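Local coordinates for protein ESSB (Geobacillus thermodenitrificans, PDB 4ANO) that serves as an integral membrane component of the type VII secretion system, this fragment being its cytoplasmic part, which probably has a protein-kinase-like fold, at residues Ser86-Ala91 with Ala192-Trp197; Thr151-Thr156 with Pro176-Leu181; Leu40-Leu45 with Ile56-Asp61; Phe125-Val128 with Ser133-Pro136. All blocks are in the same frame, centred on the assembly; numbering follows the deposited sequence. Where two conformers were deposited one is given.

Contact 1 (Ser86-Ala91 with Ala192-Trp197); sequences SRIRAA and AVLEKW
Ile88 and Leu194 face each other where helix 84-98 runs nearly antiparallel to helix 187-207, their CA atoms 7.0 Å apart. The axes of the two short segments approach to 10.0 Å, with 154° between their N-to-C directions, and side chains make every contact, some against backbone atoms of the other helix. Ile88 meets both Trp197 and Leu194, one with each branch. Its CG1 branch stands beside the backbone N and anti to the carbonyl carbon (chi1 -67°), which sends CD1 over one face of the Trp197 indole. There the methyl lies 3.5 Å from the centroid of the five-membered ring, 5° off its normal, a CH-pi contact. The other branch, CG2, lies 3.9 Å from Leu194 O and 4.2 Å from Leu194 CD2. One turn along, Leu194 CD1 rests 4.3 Å from Ala91 CB. Thr156, just after helix 141-155, also touches Ile88, Ala91 and Trp197. An alanine in place of Trp197 would probably leave Ile88 CD1 without the ring face beneath it and open a gap between the helices. With no hydrogen bond between the segments, the interface rests on buried hydrocarbon and one aromatic face, so its hold depends on the fit of shapes.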
loop_
_atom_site.group_PDB
_atom_site.type_symbol
_atom_site.label_atom_id
_atom_site.label_comp_id
_atom_site.label_asym_id
_atom_site.label_seq_id
_atom_site.Cartn_x
_atom_site.Cartn_y
_atom_site.Cartn_z
ATOM N N SER A 86 11.769 -12.758 3.429
ATOM C CA SER A 86 11.875 -11.422 2.927
ATOM C C SER A 86 10.539 -10.658 2.729
ATOM O O SER A 86 10.420 -9.439 2.958
ATOM C CB SER A 86 12.388 -11.594 1.521
ATOM O OG SER A 86 12.403 -10.333 0.938
ATOM N N ARG A 87 9.590 -11.361 2.137
ATOM C CA ARG A 87 8.241 -10.748 2.042
ATOM C C ARG A 87 7.613 -10.408 3.392
ATOM O O ARG A 87 6.908 -9.386 3.520
ATOM C CB ARG A 87 7.346 -11.664 1.208
ATOM C CG ARG A 87 7.604 -11.560 -0.307
ATOM C CD ARG A 87 7.577 -12.934 -1.027
ATOM N NE ARG A 87 6.417 -13.809 -0.754
ATOM C CZ ARG A 87 6.433 -15.132 -0.953
ATOM N NH1 ARG A 87 7.524 -15.735 -1.402
ATOM N NH2 ARG A 87 5.342 -15.878 -0.697
ATOM N N ILE A 88 7.799 -11.258 4.408
ATOM C CA ILE A 88 7.190 -10.950 5.744
ATOM C C ILE A 88 7.902 -9.758 6.357
ATOM O O ILE A 88 7.256 -8.928 7.027
ATOM C CB ILE A 88 7.331 -12.124 6.765
ATOM C CG1 ILE A 88 6.489 -13.291 6.293
ATOM C CG2 ILE A 88 6.886 -11.659 8.257
ATOM C CD1 ILE A 88 6.947 -14.609 7.032
ATOM N N ARG A 89 9.210 -9.601 6.083
ATOM C CA ARG A 89 9.932 -8.457 6.678
ATOM C C ARG A 89 9.416 -7.201 6.027
ATOM O O ARG A 89 9.258 -6.175 6.714
ATOM C CB ARG A 89 11.460 -8.592 6.514
ATOM C CG ARG A 89 12.102 -9.410 7.698
ATOM C CD ARG A 89 13.606 -9.721 7.444
ATOM N NE ARG A 89 14.190 -10.655 8.442
ATOM C CZ ARG A 89 15.293 -11.405 8.240
ATOM N NH1 ARG A 89 15.951 -11.361 7.078
ATOM N NH2 ARG A 89 15.748 -12.225 9.200
ATOM N N ALA A 90 9.234 -7.246 4.696
ATOM C CA ALA A 90 8.660 -6.161 3.932
ATOM C C ALA A 90 7.288 -5.726 4.430
ATOM O O ALA A 90 6.975 -4.501 4.487
ATOM C CB ALA A 90 8.610 -6.494 2.421
ATOM N N ALA A 91 6.490 -6.716 4.805
ATOM C CA ALA A 91 5.124 -6.508 5.273
ATOM C C ALA A 91 5.159 -5.850 6.650
ATOM O O ALA A 91 4.388 -4.942 6.930
ATOM C CB ALA A 91 4.368 -7.815 5.326
ATOM N N ALA A 192 1.815 -7.720 15.753
ATOM C CA ALA A 192 2.146 -8.897 16.617
ATOM C C ALA A 192 2.089 -10.255 15.923
ATOM O O ALA A 192 2.968 -11.128 16.188
ATOM C CB ALA A 192 1.247 -8.919 17.825
ATOM N N VAL A 193 1.086 -10.438 15.045
ATOM C CA VAL A 193 0.855 -11.709 14.330
ATOM C C VAL A 193 2.037 -11.899 13.363
ATOM O O VAL A 193 2.719 -12.952 13.369
ATOM C CB VAL A 193 -0.503 -11.746 13.529
ATOM C CG1 VAL A 193 -0.498 -12.873 12.508
ATOM C CG2 VAL A 193 -1.782 -11.845 14.529
ATOM N N LEU A 194 2.332 -10.857 12.592
ATOM C CA LEU A 194 3.510 -10.877 11.728
ATOM C C LEU A 194 4.804 -11.170 12.484
ATOM O O LEU A 194 5.674 -11.883 11.935
ATOM C CB LEU A 194 3.676 -9.604 10.914
ATOM C CG LEU A 194 2.628 -9.358 9.845
ATOM C CD1 LEU A 194 2.739 -7.953 9.329
ATOM C CD2 LEU A 194 2.876 -10.355 8.667
ATOM N N GLU A 195 4.948 -10.637 13.701
ATOM C CA GLU A 195 6.212 -10.806 14.388
ATOM C C GLU A 195 6.417 -12.246 14.785
ATOM O O GLU A 195 7.519 -12.780 14.666
ATOM C CB GLU A 195 6.332 -9.922 15.601
ATOM C CG GLU A 195 7.803 -9.533 15.793
ATOM C CD GLU A 195 8.183 -8.380 14.897
ATOM O OE1 GLU A 195 7.472 -7.358 14.957
ATOM O OE2 GLU A 195 9.177 -8.482 14.158
ATOM N N LYS A 196 5.360 -12.904 15.259
ATOM C CA LYS A 196 5.488 -14.329 15.582
ATOM C C LYS A 196 5.757 -15.142 14.307
ATOM O O LYS A 196 6.523 -16.144 14.329
ATOM C CB LYS A 196 4.254 -14.857 16.336
ATOM C CG LYS A 196 4.469 -16.223 16.982
ATOM C CD LYS A 196 3.156 -16.834 17.491
ATOM C CE LYS A 196 2.589 -17.902 16.548
ATOM N NZ LYS A 196 2.094 -17.287 15.274
ATOM N N TRP A 197 5.149 -14.713 13.202
ATOM C CA TRP A 197 5.386 -15.376 11.898
ATOM C C TRP A 197 6.816 -15.225 11.386
ATOM O O TRP A 197 7.387 -16.205 10.906
ATOM C CB TRP A 197 4.427 -14.852 10.857
ATOM C CG TRP A 197 4.392 -15.688 9.573
ATOM C CD1 TRP A 197 4.965 -16.919 9.317
ATOM C CD2 TRP A 197 3.636 -15.361 8.432
ATOM N NE1 TRP A 197 4.657 -17.328 8.041
ATOM C CE2 TRP A 197 3.840 -16.377 7.478
ATOM C CE3 TRP A 197 2.841 -14.267 8.093
ATOM C CZ2 TRP A 197 3.247 -16.342 6.230
ATOM C CZ3 TRP A 197 2.268 -14.229 6.866
ATOM C CH2 TRP A 197 2.450 -15.249 5.947
#

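Contact 2 (Thr151-Thr156 with Pro176-Leu181); sequences TVLALT and PIAKEL
Leu153 and Leu181 interlock between the end of helix 141-155 and the start of helix 176-183, two helices whose short segments run almost antiparallel (164°) with axes 11.0 Å apart. Both leucines place CG beside the backbone N and anti to the carbonyl carbon (chi1 near -70° in both), and the two side chains pass alongside each other, running opposite ways. Leu153 CD2 and Leu181 CD1 come to 3.3 Å, tighter than methyl groups usually pack. The same CD2 also reaches the CB of Ala178 at 3.8 Å, a close approach that the small alanine side chain probably allows. The second methyl of Leu181, CD2, is directed to Val152 and meets its CG1 at 4.2 Å, so the two branches of Leu181 serve two different residues. At the helix terminus Thr156 folds back on its own chain: OG1 donates to Val152 O at 2.7 Å, from 41° out of the carbonyl plane. Thr156 N also donates to this oxygen, which is thus gripped twice by one residue. Around the pair, Val152 leans on Ala91 and Val95 of helix 84-98, Leu181 on Val193 of helix 187-207, and Leu153 on Tyr165 of helix 162-168. The contact therefore lies at a junction where five helices of the chain meet.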
loop_
_atom_site.group_PDB
_atom_site.type_symbol
_atom_site.label_atom_id
_atom_site.label_comp_id
_atom_site.label_asym_id
_atom_site.label_seq_id
_atom_site.Cartn_x
_atom_site.Cartn_y
_atom_site.Cartn_z
ATOM N N THR A 151 -3.301 -6.471 1.600
ATOM C CA THR A 151 -1.979 -6.209 0.943
ATOM C C THR A 151 -0.868 -7.104 1.513
ATOM O O THR A 151 -0.049 -7.728 0.796
ATOM C CB THR A 151 -1.584 -4.745 1.031
ATOM O OG1 THR A 151 -2.617 -4.006 0.363
ATOM C CG2 THR A 151 -0.216 -4.551 0.356
ATOM N N VAL A 152 -0.841 -7.223 2.829
ATOM C CA VAL A 152 0.132 -8.106 3.465
ATOM C C VAL A 152 -0.112 -9.579 3.079
ATOM O O VAL A 152 0.890 -10.280 2.762
ATOM C CB VAL A 152 -0.062 -7.947 4.997
ATOM C CG1 VAL A 152 0.636 -9.111 5.781
ATOM C CG2 VAL A 152 0.516 -6.594 5.427
ATOM N N LEU A 153 -1.370 -10.028 3.057
ATOM C CA LEU A 153 -1.650 -11.419 2.584
ATOM C C LEU A 153 -1.271 -11.607 1.136
ATOM O O LEU A 153 -0.697 -12.628 0.720
ATOM C CB LEU A 153 -3.102 -11.821 2.796
ATOM C CG LEU A 153 -3.379 -11.994 4.296
ATOM C CD1 LEU A 153 -4.859 -12.085 4.633
ATOM C CD2 LEU A 153 -2.616 -13.101 4.862
ATOM N N ALA A 154 -1.584 -10.639 0.296
ATOM C CA ALA A 154 -1.155 -10.715 -1.093
ATOM C C ALA A 154 0.385 -10.793 -1.224
ATOM O O ALA A 154 0.895 -11.460 -2.122
ATOM C CB ALA A 154 -1.675 -9.564 -1.885
ATOM N N LEU A 155 1.112 -10.119 -0.357
ATOM C CA LEU A 155 2.562 -10.103 -0.468
ATOM C C LEU A 155 3.213 -11.404 0.103
ATOM O O LEU A 155 4.221 -11.877 -0.456
ATOM C CB LEU A 155 3.073 -8.902 0.292
ATOM C CG LEU A 155 4.569 -8.647 0.328
ATOM C CD1 LEU A 155 5.007 -8.447 -1.121
ATOM C CD2 LEU A 155 4.879 -7.423 1.146
ATOM N N THR A 156 2.636 -11.933 1.179
ATOM C CA THR A 156 3.261 -12.985 2.004
ATOM C C THR A 156 2.734 -14.349 1.609
ATOM O O THR A 156 3.412 -15.070 0.944
ATOM C CB THR A 156 3.075 -12.743 3.523
ATOM O OG1 THR A 156 1.668 -12.634 3.848
ATOM C CG2 THR A 156 3.757 -11.422 3.934
ATOM N N PRO A 176 -3.875 -20.947 8.633
ATOM C CA PRO A 176 -3.872 -20.543 10.066
ATOM C C PRO A 176 -3.350 -19.101 10.400
ATOM O O PRO A 176 -4.067 -18.325 11.055
ATOM C CB PRO A 176 -3.046 -21.640 10.737
ATOM C CG PRO A 176 -3.311 -22.827 9.877
ATOM C CD PRO A 176 -3.434 -22.352 8.469
ATOM N N ILE A 177 -2.119 -18.781 9.992
ATOM C CA ILE A 177 -1.586 -17.413 10.186
ATOM C C ILE A 177 -2.396 -16.342 9.446
ATOM O O ILE A 177 -2.609 -15.233 9.966
ATOM C CB ILE A 177 -0.065 -17.292 9.843
ATOM C CG1 ILE A 177 0.561 -16.083 10.601
ATOM C CG2 ILE A 177 0.148 -17.166 8.299
ATOM C CD1 ILE A 177 1.191 -16.475 12.005
ATOM N N ALA A 178 -2.828 -16.645 8.222
ATOM C CA ALA A 178 -3.738 -15.761 7.541
ATOM C C ALA A 178 -4.929 -15.471 8.428
ATOM O O ALA A 178 -5.304 -14.310 8.602
ATOM C CB ALA A 178 -4.177 -16.344 6.219
ATOM N N LYS A 179 -5.478 -16.530 9.048
ATOM C CA LYS A 179 -6.678 -16.415 9.900
ATOM C C LYS A 179 -6.408 -15.514 11.075
ATOM O O LYS A 179 -7.246 -14.701 11.446
ATOM C CB LYS A 179 -7.166 -17.803 10.421
ATOM C CG LYS A 179 -8.419 -17.675 11.349
ATOM C CD LYS A 179 -8.844 -18.974 12.043
ATOM C CE LYS A 179 -10.235 -18.790 12.681
ATOM N NZ LYS A 179 -10.791 -20.128 12.953
ATOM N N GLU A 180 -5.215 -15.656 11.632
ATOM C CA GLU A 180 -4.753 -14.801 12.693
ATOM C C GLU A 180 -4.679 -13.364 12.220
ATOM O O GLU A 180 -5.068 -12.432 12.938
ATOM C CB GLU A 180 -3.370 -15.237 13.123
ATOM C CG GLU A 180 -3.410 -16.348 14.157
ATOM C CD GLU A 180 -2.056 -16.585 14.809
ATOM O OE1 GLU A 180 -1.595 -15.689 15.561
ATOM O OE2 GLU A 180 -1.479 -17.669 14.585
ATOM N N LEU A 181 -4.153 -13.162 11.011
ATOM C CA LEU A 181 -4.103 -11.795 10.458
ATOM C C LEU A 181 -5.476 -11.145 10.248
ATOM O O LEU A 181 -5.683 -10.040 10.756
ATOM C CB LEU A 181 -3.263 -11.728 9.193
ATOM C CG LEU A 181 -1.742 -11.853 9.198
ATOM C CD1 LEU A 181 -1.380 -12.329 7.841
ATOM C CD2 LEU A 181 -1.076 -10.517 9.390
#

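Contact 3 (Leu40-Leu45 with Ile56-Asp61); sequences LELEVL and IDVSED
Leu42 and Leu45 of the 3-10 segment 40-45 both point toward strand 53-58 and rest on its end. Ile56, the first residue of 56-61, meets both leucines with separate branches. Its CG2, anti to the backbone N, touches Leu42 CD1 at 4.1 Å. CG1 stands instead beside the N (chi1 -71°) and carries CD1 to Leu45, whose CB is 4.0 Å away. Asp57 turns its side chain from the 3-10 segment, in the usual alternation of a strand, and its backbone pairs with Lys64 of the adjoining strand. Val58 points back toward the leucines, and its CG2 approaches Leu42 CD1 at 4.1 Å. One leucine methyl is thereby shared by two residues of the strand, Ile56 and Val58. Beyond Val58 the chain leaves the leucines: Ser59 accepts from Arg31 through its O, while its OG is bonded to Glu62 N at the turn into strand 62-68. The strand is at the edge of the four-stranded antiparallel sheet, with the 3-10 segment laid against it. Leu42 and Leu45 also touch Val130 of strand 129-130, and Leu45 meets Leu134, which joins the edge strand to the 129-136 region.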
loop_
_atom_site.group_PDB
_atom_site.type_symbol
_atom_site.label_atom_id
_atom_site.label_comp_id
_atom_site.label_asym_id
_atom_site.label_seq_id
_atom_site.Cartn_x
_atom_site.Cartn_y
_atom_site.Cartn_z
ATOM N N LEU A 40 -3.596 25.463 -3.506
ATOM C CA LEU A 40 -2.464 25.462 -2.582
ATOM C C LEU A 40 -2.445 24.325 -1.522
ATOM O O LEU A 40 -1.380 23.936 -1.044
ATOM C CB LEU A 40 -2.437 26.828 -1.880
ATOM C CG LEU A 40 -1.294 27.050 -0.891
ATOM C CD1 LEU A 40 0.092 26.855 -1.565
ATOM C CD2 LEU A 40 -1.348 28.565 -0.575
ATOM N N GLU A 41 -3.640 23.805 -1.181
ATOM C CA GLU A 41 -3.783 22.629 -0.276
ATOM C C GLU A 41 -3.014 21.435 -0.757
ATOM O O GLU A 41 -2.654 20.603 0.076
ATOM C CB GLU A 41 -5.250 22.195 -0.158
ATOM C CG GLU A 41 -6.178 23.291 0.418
ATOM C CD GLU A 41 -7.670 23.146 0.097
ATOM O OE1 GLU A 41 -8.159 22.099 -0.372
ATOM O OE2 GLU A 41 -8.377 24.148 0.334
ATOM N N LEU A 42 -2.781 21.339 -2.086
ATOM C CA LEU A 42 -2.095 20.161 -2.679
ATOM C C LEU A 42 -0.569 20.268 -2.628
ATOM O O LEU A 42 0.145 19.312 -2.950
ATOM C CB LEU A 42 -2.581 19.910 -4.136
ATOM C CG LEU A 42 -4.075 19.686 -4.283
ATOM C CD1 LEU A 42 -4.267 19.085 -5.688
ATOM C CD2 LEU A 42 -4.606 18.679 -3.159
ATOM N N GLU A 43 -0.059 21.419 -2.220
ATOM C CA GLU A 43 1.410 21.644 -2.195
ATOM C C GLU A 43 2.096 20.639 -1.260
ATOM O O GLU A 43 3.259 20.227 -1.554
ATOM C CB GLU A 43 1.754 23.153 -1.943
ATOM C CG GLU A 43 3.321 23.507 -2.071
ATOM C CD GLU A 43 4.196 22.835 -1.053
ATOM O OE1 GLU A 43 3.729 22.691 0.099
ATOM O OE2 GLU A 43 5.386 22.474 -1.372
ATOM N N VAL A 44 1.383 20.160 -0.218
ATOM C CA VAL A 44 1.932 19.165 0.717
ATOM C C VAL A 44 2.380 17.878 -0.035
ATOM O O VAL A 44 3.202 17.140 0.465
ATOM C CB VAL A 44 0.932 18.878 1.819
ATOM C CG1 VAL A 44 -0.320 18.075 1.326
ATOM C CG2 VAL A 44 1.612 18.230 3.005
ATOM N N LEU A 45 1.869 17.659 -1.258
ATOM C CA LEU A 45 2.152 16.416 -1.969
ATOM C C LEU A 45 3.570 16.496 -2.506
ATOM O O LEU A 45 4.129 15.429 -2.814
ATOM C CB LEU A 45 1.174 16.211 -3.135
ATOM C CG LEU A 45 -0.274 15.730 -2.719
ATOM C CD1 LEU A 45 -1.152 15.517 -4.041
ATOM C CD2 LEU A 45 -0.139 14.411 -1.959
ATOM N N ILE A 56 2.358 18.343 -9.838
ATOM C CA ILE A 56 0.867 18.508 -9.615
ATOM C C ILE A 56 0.448 19.626 -10.636
ATOM O O ILE A 56 1.039 20.683 -10.692
ATOM C CB ILE A 56 0.578 19.043 -8.215
ATOM C CG1 ILE A 56 0.848 17.989 -7.152
ATOM C CG2 ILE A 56 -0.919 19.383 -8.053
ATOM C CD1 ILE A 56 2.082 18.136 -6.565
ATOM N N ASP A 57 -0.625 19.387 -11.372
ATOM C CA ASP A 57 -1.166 20.425 -12.254
ATOM C C ASP A 57 -2.628 20.580 -11.916
ATOM O O ASP A 57 -3.416 19.655 -12.152
ATOM C CB ASP A 57 -1.135 20.079 -13.741
ATOM C CG ASP A 57 -1.532 21.302 -14.605
ATOM O OD1 ASP A 57 -0.992 22.436 -14.396
ATOM O OD2 ASP A 57 -2.331 21.142 -15.537
ATOM N N VAL A 58 -3.006 21.733 -11.364
ATOM C CA VAL A 58 -4.397 22.071 -11.091
ATOM C C VAL A 58 -4.841 22.978 -12.269
ATOM O O VAL A 58 -4.456 24.158 -12.348
ATOM C CB VAL A 58 -4.558 22.791 -9.736
ATOM C CG1 VAL A 58 -5.985 23.098 -9.453
ATOM C CG2 VAL A 58 -3.978 21.880 -8.610
ATOM N N SER A 59 -5.633 22.415 -13.156
ATOM C CA SER A 59 -6.194 23.159 -14.306
ATOM C C SER A 59 -7.630 23.534 -13.950
ATOM O O SER A 59 -8.155 23.127 -12.911
ATOM C CB SER A 59 -6.119 22.244 -15.527
ATOM O OG SER A 59 -7.052 21.162 -15.457
ATOM N N GLU A 60 -8.321 24.304 -14.816
ATOM C CA GLU A 60 -9.642 24.695 -14.481
ATOM C C GLU A 60 -10.577 23.527 -14.198
ATOM O O GLU A 60 -11.402 23.618 -13.326
ATOM C CB GLU A 60 -10.308 25.465 -15.643
ATOM C CG GLU A 60 -9.457 26.519 -16.165
ATOM C CD GLU A 60 -10.299 27.547 -16.914
ATOM O OE1 GLU A 60 -11.402 27.169 -17.391
ATOM O OE2 GLU A 60 -9.798 28.695 -16.956
ATOM N N ASP A 61 -10.416 22.389 -14.879
ATOM C CA ASP A 61 -11.369 21.312 -14.696
ATOM C C ASP A 61 -10.784 20.052 -14.003
ATOM O O ASP A 61 -11.513 19.151 -13.682
ATOM C CB ASP A 61 -11.925 20.906 -16.045
ATOM C CG ASP A 61 -12.827 21.992 -16.635
ATOM O OD1 ASP A 61 -13.413 22.779 -15.856
ATOM O OD2 ASP A 61 -12.916 22.026 -17.859
#

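Contact 4 (Phe125-Val128 with Ser133-Pro136); sequences FLHV and SLPP
His127 presents the edge of its imidazole to Pro135 and Pro136, with Leu134 beside it. With CG anti to the backbone N (chi1 174°), the ring extends toward the proline-rich segment, and NE2 donates to Pro135 O at 2.8 Å. The bond is nearly straight, 169° at the hydrogen; the oxygen lies close to the ring plane and the nitrogen lies in the carbonyl plane. Pro135 O belongs to the peptide before Pro136, which is cis, so that oxygen and Pro136 CD fall on the same side of the bond. Accordingly CD also comes up to the imidazole edge, 3.9 Å from NE2. On the other flank of the nitrogen, Leu134 CD2 packs against His127 CE1 at 3.8 Å and lies 4.2 Å from the carbonyl oxygen of Val128. The polar link is thus set among hydrocarbon, in a buried place where Val27 of strand 25-30 also touches the histidine. A phenylalanine in place of His127 would probably leave Pro135 O without its imidazole donor and the cis peptide less firmly fixed. Leu134 and Ser133 together face Val130 in a classic beta bulge, with Pro135 between it and the cis Pro136. The site is thus a bulge followed by a cis-proline loop, joined by a histidine side chain to the loop after strand 123-125.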
loop_
_atom_site.group_PDB
_atom_site.type_symbol
_atom_site.label_atom_id
_atom_site.label_comp_id
_atom_site.label_asym_id
_atom_site.label_seq_id
_atom_site.Cartn_x
_atom_site.Cartn_y
_atom_site.Cartn_z
ATOM N N PHE A 125 4.729 4.805 -0.968
ATOM C CA PHE A 125 3.487 4.966 -1.696
ATOM C C PHE A 125 3.641 5.839 -2.879
ATOM O O PHE A 125 4.393 6.850 -2.829
ATOM C CB PHE A 125 2.394 5.599 -0.774
ATOM C CG PHE A 125 2.036 4.745 0.338
ATOM C CD1 PHE A 125 1.174 3.681 0.134
ATOM C CD2 PHE A 125 2.576 4.934 1.580
ATOM C CE1 PHE A 125 0.823 2.850 1.151
ATOM C CE2 PHE A 125 2.286 4.076 2.613
ATOM C CZ PHE A 125 1.425 3.006 2.398
ATOM N N LEU A 126 2.930 5.534 -3.943
ATOM C CA LEU A 126 2.879 6.316 -5.079
ATOM C C LEU A 126 1.915 7.479 -4.913
ATOM O O LEU A 126 2.344 8.637 -4.810
ATOM C CB LEU A 126 2.479 5.487 -6.311
ATOM C CG LEU A 126 3.606 4.489 -6.664
ATOM C CD1 LEU A 126 3.141 3.370 -7.507
ATOM C CD2 LEU A 126 4.746 5.266 -7.371
ATOM N N HIS A 127 0.647 7.185 -4.879
ATOM C CA HIS A 127 -0.383 8.222 -4.673
ATOM C C HIS A 127 -0.696 8.384 -3.164
ATOM O O HIS A 127 -0.787 7.397 -2.455
ATOM C CB HIS A 127 -1.676 7.849 -5.345
ATOM C CG HIS A 127 -2.792 8.807 -5.025
ATOM N ND1 HIS A 127 -2.841 10.090 -5.515
ATOM C CD2 HIS A 127 -3.778 8.712 -4.122
ATOM C CE1 HIS A 127 -3.855 10.735 -4.972
ATOM N NE2 HIS A 127 -4.481 9.902 -4.153
ATOM N N VAL A 128 -0.865 9.645 -2.719
ATOM C CA VAL A 128 -1.251 9.899 -1.298
ATOM C C VAL A 128 -2.364 10.923 -1.336
ATOM O O VAL A 128 -2.405 11.777 -2.233
ATOM C CB VAL A 128 -0.030 10.482 -0.603
ATOM C CG1 VAL A 128 -0.368 10.822 0.776
ATOM C CG2 VAL A 128 1.152 9.389 -0.531
ATOM N N SER A 133 -9.308 17.436 0.782
ATOM C CA SER A 133 -8.892 17.992 -0.456
ATOM C C SER A 133 -8.873 16.984 -1.629
ATOM O O SER A 133 -9.363 17.266 -2.697
ATOM C CB SER A 133 -7.514 18.661 -0.341
ATOM O OG SER A 133 -7.495 19.759 0.562
ATOM N N LEU A 134 -8.252 15.819 -1.463
ATOM C CA LEU A 134 -7.971 14.947 -2.591
ATOM C C LEU A 134 -8.066 13.527 -2.067
ATOM O O LEU A 134 -7.439 13.176 -1.124
ATOM C CB LEU A 134 -6.519 15.217 -3.112
ATOM C CG LEU A 134 -6.169 14.410 -4.352
ATOM C CD1 LEU A 134 -6.888 15.188 -5.538
ATOM C CD2 LEU A 134 -4.670 14.434 -4.608
ATOM N N PRO A 135 -8.873 12.709 -2.685
ATOM C CA PRO A 135 -9.062 11.346 -2.118
ATOM C C PRO A 135 -7.737 10.547 -2.088
ATOM O O PRO A 135 -6.945 10.632 -2.998
ATOM C CB PRO A 135 -10.035 10.693 -3.110
ATOM C CG PRO A 135 -10.724 11.854 -3.809
ATOM C CD PRO A 135 -9.639 12.907 -3.925
ATOM N N PRO A 136 -7.563 9.712 -1.075
ATOM C CA PRO A 136 -8.521 9.536 0.059
ATOM C C PRO A 136 -8.447 10.781 0.937
ATOM O O PRO A 136 -7.357 11.206 1.378
ATOM C CB PRO A 136 -7.987 8.281 0.774
ATOM C CG PRO A 136 -6.503 8.328 0.456
ATOM C CD PRO A 136 -6.466 8.763 -1.012
#

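Contacts 1 and 2 belong to the helical half of the chain, and contacts 3 and 4 lie across its centre among strands and loops. Contacts 1, 2 and 4 are buried, whereas contact 3 is only partly so. The first two, 9 Å apart between centres, are joined by Arg87, which donates to the carbonyls of Leu155 and Thr156, adding polar ties to two wholly apolar interfaces. Contacts 3 and 4 also touch: Glu41 OE1 bonds to Ser133 OG, and Leu45 packs on Leu134. Contact 3 is again apolar, through aliphatic side chains alone; contact 4 differs in having a hydrogen bond between its segments, where loops rather than helices meet.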